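PDB 2QWZ: phenylacetic acid degradation-related protein from Silicibacter sp., which is a putative thioesterase of the hotdog-fold superfamily and probably hydrolyses thioester bonds, perhaps of acyl-CoA substrates. Local coordinates for residues Q39-D47 with M56-H64. Numbering follows the deposited sequence.
Sequences QIQGEFSID and MRLNVQERH. With ACT (acetate ion), chain E.
Ser45 and Arg57 pair in both directions across the hairpin of strands 44-49 and 53-58, Arg57 N giving to Ser45 O at 2.7 Å and Ser45 N to Arg57 O at 2.9 Å. Two residues further along each chain, Asn59 N reaches Glu43 O at 2.7 Å, whereas Asn59 ND2 bonds Gly42 O weakly. Beyond Ser45, the Asp47 carboxylate forms a salt bridge with Arg57: NE points nearly straight at the syn lone pair of OD1 (3.3 Å), and NH2 bonds OD2 weakly at 3.0 Å, the two planes turned 39° apart. Arg57 NH1 makes salt bridges to Glu140 and Asp116, so three acids share this guanidinium. On the other face, Phe44 CE1 packs on Leu58 CB beside helix 73-92. Glu43 runs fully extended, its CG turned away from the backbone N (chi1 -176°), which carries OE2 over one face of the Arg63 guanidinium, 3.2 Å from NE, a purely electrostatic pairing. Arg63 NE gives its hydrogen instead to Glu62 OE1 at 3.1 Å, within the guanidinium plane, and Arg63 NH1 donates to an acetate ion, probably from the crystallisation liquor. A leucine in place of Arg63 would probably leave the neighbouring carboxylates of Glu43 and Glu62 without their shared counter-charge. Backbone bonds thus set the register of this hotdog-type sheet edge, while each arginine probably offsets the charge of more than one acid.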
ATOM      1  N   GLN A  39      23.705 -13.836  -6.825  1.00 72.79           N
ATOM      2  CA  GLN A  39      22.696 -13.811  -7.905  1.00 73.21           C
ATOM      3  C   GLN A  39      22.510 -12.444  -8.611  1.00 72.22           C
ATOM      4  O   GLN A  39      22.198 -12.409  -9.808  1.00 71.38           O
ATOM      5  CB  GLN A  39      21.342 -14.294  -7.376  1.00 73.96           C
ATOM      6  N   ILE A  40      22.710 -11.332  -7.890  1.00 71.94           N
ATOM      7  CA  ILE A  40      22.500  -9.979  -8.471  1.00 70.11           C
ATOM      8  C   ILE A  40      23.539  -9.608  -9.530  1.00 67.82           C
ATOM      9  O   ILE A  40      23.231  -8.840 -10.455  1.00 65.35           O
ATOM     10  CB  ILE A  40      22.414  -8.828  -7.405  1.00 69.98           C
ATOM     11  CG1 ILE A  40      23.803  -8.415  -6.873  1.00 69.58           C
ATOM     12  CG2 ILE A  40      21.454  -9.222  -6.270  1.00 68.67           C
ATOM     13  CD1 ILE A  40      24.104  -6.917  -7.023  1.00 71.31           C
ATOM     14  N   GLN A  41      24.756 -10.148  -9.382  1.00 65.11           N
ATOM     15  CA  GLN A  41      25.820  -9.953 -10.364  1.00 62.14           C
ATOM     16  C   GLN A  41      25.299 -10.430 -11.716  1.00 58.04           C
ATOM     17  O   GLN A  41      24.867 -11.590 -11.856  1.00 57.84           O
ATOM     18  CB  GLN A  41      27.093 -10.718  -9.977  1.00 62.31           C
ATOM     19  N   GLY A  42      25.298  -9.514 -12.684  1.00 52.66           N
ATOM     20  CA  GLY A  42      24.757  -9.781 -14.005  1.00 48.35           C
ATOM     21  C   GLY A  42      23.398  -9.160 -14.251  1.00 45.70           C
ATOM     22  O   GLY A  42      23.047  -8.873 -15.400  1.00 46.57           O
ATOM     23  N   GLU A  43      22.606  -8.965 -13.202  1.00 40.12           N
ATOM     24  CA  GLU A  43      21.247  -8.435 -13.398  1.00 36.99           C
ATOM     25  C   GLU A  43      21.128  -6.990 -12.950  1.00 33.03           C
ATOM     26  O   GLU A  43      20.576  -6.172 -13.677  1.00 30.07           O
ATOM     27  CB  GLU A  43      20.199  -9.266 -12.657  1.00 36.81           C
ATOM     28  CG  GLU A  43      18.790  -8.772 -12.952  1.00 34.86           C
ATOM     29  CD  GLU A  43      17.705  -9.557 -12.269  1.00 41.85           C
ATOM     30  OE1 GLU A  43      18.021 -10.368 -11.371  1.00 41.78           O
ATOM     31  OE2 GLU A  43      16.520  -9.335 -12.620  1.00 38.78           O
ATOM     32  N   PHE A  44      21.626  -6.708 -11.745  1.00 28.23           N
ATOM     33  CA  PHE A  44      21.541  -5.379 -11.105  1.00 31.74           C
ATOM     34  C   PHE A  44      22.902  -4.701 -10.928  1.00 32.13           C
ATOM     35  O   PHE A  44      23.822  -5.314 -10.404  1.00 30.97           O
ATOM     36  CB  PHE A  44      20.830  -5.494  -9.745  1.00 28.15           C
ATOM     37  CG  PHE A  44      19.374  -5.913  -9.869  1.00 30.75           C
ATOM     38  CD1 PHE A  44      18.471  -5.132 -10.586  1.00 35.35           C
ATOM     39  CD2 PHE A  44      18.922  -7.082  -9.321  1.00 30.76           C
ATOM     40  CE1 PHE A  44      17.150  -5.512 -10.716  1.00 34.40           C
ATOM     41  CE2 PHE A  44      17.617  -7.460  -9.442  1.00 26.02           C
ATOM     42  CZ  PHE A  44      16.725  -6.687 -10.151  1.00 33.26           C
ATOM     43  N   SER A  45      23.017  -3.447 -11.384  1.00 30.98           N
ATOM     44  CA  SER A  45      24.215  -2.633 -11.162  1.00 29.28           C
ATOM     45  C   SER A  45      23.868  -1.193 -10.755  1.00 28.48           C
ATOM     46  O   SER A  45      22.853  -0.657 -11.174  1.00 34.42           O
ATOM     47  CB  SER A  45      25.132  -2.660 -12.391  1.00 28.54           C
ATOM     48  OG  SER A  45      24.490  -2.107 -13.555  1.00 30.45           O
ATOM     49  N   ILE A  46      24.728  -0.565  -9.964  1.00 28.68           N
ATOM     50  CA  ILE A  46      24.534   0.815  -9.519  1.00 28.58           C
ATOM     51  C   ILE A  46      25.019   1.802 -10.580  1.00 31.20           C
ATOM     52  O   ILE A  46      26.200   1.856 -10.878  1.00 32.51           O
ATOM     53  CB  ILE A  46      25.303   1.083  -8.186  1.00 30.05           C
ATOM     54  CG1 ILE A  46      25.033  -0.008  -7.152  1.00 27.95           C
ATOM     55  CG2 ILE A  46      24.972   2.470  -7.604  1.00 31.33           C
ATOM     56  CD1 ILE A  46      25.717   0.231  -5.818  1.00 29.89           C
ATOM     57  N   ASP A  47      24.125   2.595 -11.164  1.00 30.65           N
ATOM     58  CA  ASP A  47      24.574   3.743 -11.942  1.00 28.71           C
ATOM     59  C   ASP A  47      25.099   4.939 -11.152  1.00 28.48           C
ATOM     60  O   ASP A  47      26.039   5.597 -11.582  1.00 28.35           O
ATOM     61  CB  ASP A  47      23.456   4.258 -12.875  1.00 30.18           C
ATOM     62  CG  ASP A  47      23.152   3.312 -13.972  1.00 27.26           C
ATOM     63  OD1 ASP A  47      23.864   2.305 -14.095  1.00 33.69           O
ATOM     64  OD2 ASP A  47      22.197   3.575 -14.722  1.00 36.12           O
HETATM   65  N   MSE A  56      19.723   2.499  -9.729  1.00 25.81           N
HETATM   66  CA  MSE A  56      20.081   1.123 -10.006  1.00 25.14           C
HETATM   67  C   MSE A  56      19.573   0.715 -11.381  1.00 27.86           C
HETATM   68  O   MSE A  56      18.492   1.157 -11.778  1.00 24.30           O
HETATM   69  CB  MSE A  56      19.455   0.242  -8.965  1.00 28.55           C
HETATM   70  CG  MSE A  56      19.895  -1.170  -9.001  1.00 32.81           C
HETATM   71 SE   MSE A  56      21.431  -1.603  -7.904  0.75 41.73          SE
HETATM   72  CE  MSE A  56      20.957  -1.033  -6.118  1.00 22.26           C
ATOM     73  N   ARG A  57      20.358  -0.130 -12.062  1.00 29.15           N
ATOM     74  CA  ARG A  57      20.074  -0.629 -13.411  1.00 32.10           C
ATOM     75  C   ARG A  57      19.730  -2.102 -13.334  1.00 30.66           C
ATOM     76  O   ARG A  57      20.412  -2.874 -12.629  1.00 26.55           O
ATOM     77  CB  ARG A  57      21.303  -0.468 -14.307  1.00 32.02           C
ATOM     78  CG  ARG A  57      21.076  -0.821 -15.786  1.00 34.58           C
ATOM     79  CD  ARG A  57      22.339  -0.555 -16.608  1.00 31.15           C
ATOM     80  NE  ARG A  57      22.539   0.874 -16.722  1.00 29.78           N
ATOM     81  CZ  ARG A  57      22.038   1.616 -17.695  1.00 30.88           C
ATOM     82  NH1 ARG A  57      21.340   1.064 -18.679  1.00 24.50           N
ATOM     83  NH2 ARG A  57      22.220   2.914 -17.661  1.00 32.74           N
ATOM     84  N   LEU A  58      18.652  -2.471 -14.025  1.00 26.70           N
ATOM     85  CA  LEU A  58      18.368  -3.863 -14.333  1.00 27.97           C
ATOM     86  C   LEU A  58      18.767  -4.062 -15.784  1.00 29.11           C
ATOM     87  O   LEU A  58      18.166  -3.463 -16.706  1.00 25.25           O
ATOM     88  CB  LEU A  58      16.880  -4.196 -14.141  1.00 29.52           C
ATOM     89  CG  LEU A  58      16.294  -5.604 -14.328  1.00 28.87           C
ATOM     90  CD1 LEU A  58      14.848  -5.637 -13.741  1.00 30.26           C
ATOM     91  CD2 LEU A  58      16.255  -6.040 -15.763  1.00 33.25           C
ATOM     92  N   ASN A  59      19.768  -4.913 -15.980  1.00 30.53           N
ATOM     93  CA  ASN A  59      20.222  -5.311 -17.322  1.00 32.62           C
ATOM     94  C   ASN A  59      19.206  -6.232 -17.983  1.00 32.21           C
ATOM     95  O   ASN A  59      19.153  -7.405 -17.666  1.00 34.89           O
ATOM     96  CB  ASN A  59      21.585  -6.012 -17.189  1.00 35.60           C
ATOM     97  CG  ASN A  59      22.134  -6.545 -18.513  1.00 37.87           C
ATOM     98  OD1 ASN A  59      21.663  -6.206 -19.605  1.00 46.66           O
ATOM     99  ND2 ASN A  59      23.169  -7.372 -18.407  1.00 43.94           N
ATOM    100  N   VAL A  60      18.412  -5.692 -18.902  1.00 34.29           N
ATOM    101  CA  VAL A  60      17.282  -6.410 -19.509  1.00 34.97           C
ATOM    102  C   VAL A  60      17.728  -7.644 -20.316  1.00 37.36           C
ATOM    103  O   VAL A  60      17.004  -8.636 -20.425  1.00 38.23           O
ATOM    104  CB  VAL A  60      16.410  -5.480 -20.394  1.00 35.21           C
ATOM    105  CG1 VAL A  60      17.144  -5.102 -21.652  1.00 35.54           C
ATOM    106  CG2 VAL A  60      15.063  -6.145 -20.759  1.00 32.56           C
ATOM    107  N   GLN A  61      18.926  -7.594 -20.856  1.00 40.24           N
ATOM    108  CA  GLN A  61      19.457  -8.727 -21.581  1.00 43.90           C
ATOM    109  C   GLN A  61      19.558  -9.985 -20.722  1.00 43.10           C
ATOM    110  O   GLN A  61      19.250 -11.061 -21.203  1.00 45.04           O
ATOM    111  CB  GLN A  61      20.823  -8.382 -22.160  1.00 44.97           C
ATOM    112  CG  GLN A  61      21.256  -9.333 -23.254  1.00 54.06           C
ATOM    113  CD  GLN A  61      22.737  -9.316 -23.431  1.00 63.56           C
ATOM    114  OE1 GLN A  61      23.247  -8.886 -24.475  1.00 71.58           O
ATOM    115  NE2 GLN A  61      23.454  -9.763 -22.395  1.00 66.16           N
ATOM    116  N   GLU A  62      19.972  -9.839 -19.461  1.00 42.71           N
ATOM    117  CA  GLU A  62      20.088 -10.950 -18.528  1.00 43.79           C
ATOM    118  C   GLU A  62      18.777 -11.701 -18.267  1.00 46.03           C
ATOM    119  O   GLU A  62      18.783 -12.756 -17.631  1.00 45.61           O
ATOM    120  CB  GLU A  62      20.646 -10.425 -17.206  1.00 44.91           C
ATOM    121  CG  GLU A  62      20.963 -11.487 -16.159  1.00 46.58           C
ATOM    122  CD  GLU A  62      19.776 -11.866 -15.286  1.00 51.86           C
ATOM    123  OE1 GLU A  62      18.751 -11.153 -15.302  1.00 51.11           O
ATOM    124  OE2 GLU A  62      19.871 -12.886 -14.578  1.00 51.98           O
ATOM    125  N   ARG A  63      17.661 -11.146 -18.736  1.00 47.31           N
ATOM    126  CA  ARG A  63      16.337 -11.719 -18.547  1.00 48.74           C
ATOM    127  C   ARG A  63      15.927 -12.610 -19.716  1.00 50.29           C
ATOM    128  O   ARG A  63      14.919 -13.306 -19.640  1.00 48.67           O
ATOM    129  CB  ARG A  63      15.300 -10.597 -18.425  1.00 48.77           C
ATOM    130  CG  ARG A  63      15.532  -9.612 -17.297  1.00 48.86           C
ATOM    131  CD  ARG A  63      14.858 -10.063 -16.048  1.00 51.86           C
ATOM    132  NE  ARG A  63      15.704 -10.943 -15.255  1.00 50.15           N
ATOM    133  CZ  ARG A  63      15.273 -11.970 -14.530  1.00 45.41           C
ATOM    134  NH1 ARG A  63      13.992 -12.296 -14.488  1.00 46.52           N
ATOM    135  NH2 ARG A  63      16.150 -12.696 -13.851  1.00 48.75           N
ATOM    136  N   HIS A  64      16.665 -12.529 -20.817  1.00 52.25           N
ATOM    137  CA  HIS A  64      16.423 -13.372 -21.978  1.00 53.50           C
ATOM    138  C   HIS A  64      14.933 -13.500 -22.247  1.00 54.22           C
ATOM    139  O   HIS A  64      14.355 -14.579 -22.120  1.00 55.62           O
ATOM    140  CB  HIS A  64      17.068 -14.740 -21.769  1.00 53.95           C
ATOM    141  CG  HIS A  64      18.533 -14.664 -21.482  1.00 54.38           C
ATOM    142  ND1 HIS A  64      19.453 -14.264 -22.430  1.00 53.28           N
ATOM    143  CD2 HIS A  64      19.234 -14.896 -20.347  1.00 53.66           C
ATOM    144  CE1 HIS A  64      20.663 -14.276 -21.896  1.00 58.41           C
ATOM    145  NE2 HIS A  64      20.557 -14.649 -20.631  1.00 53.39           N
TER
HETATM  146  C   ACT E 141      11.147 -11.248 -16.555  1.00 51.45           C
HETATM  147  O   ACT E 141      11.978 -12.176 -16.480  1.00 53.46           O
HETATM  148  OXT ACT E 141      11.468 -10.174 -15.984  1.00 41.71           O
HETATM  149  CH3 ACT E 141       9.871 -11.484 -17.327  1.00 53.94           C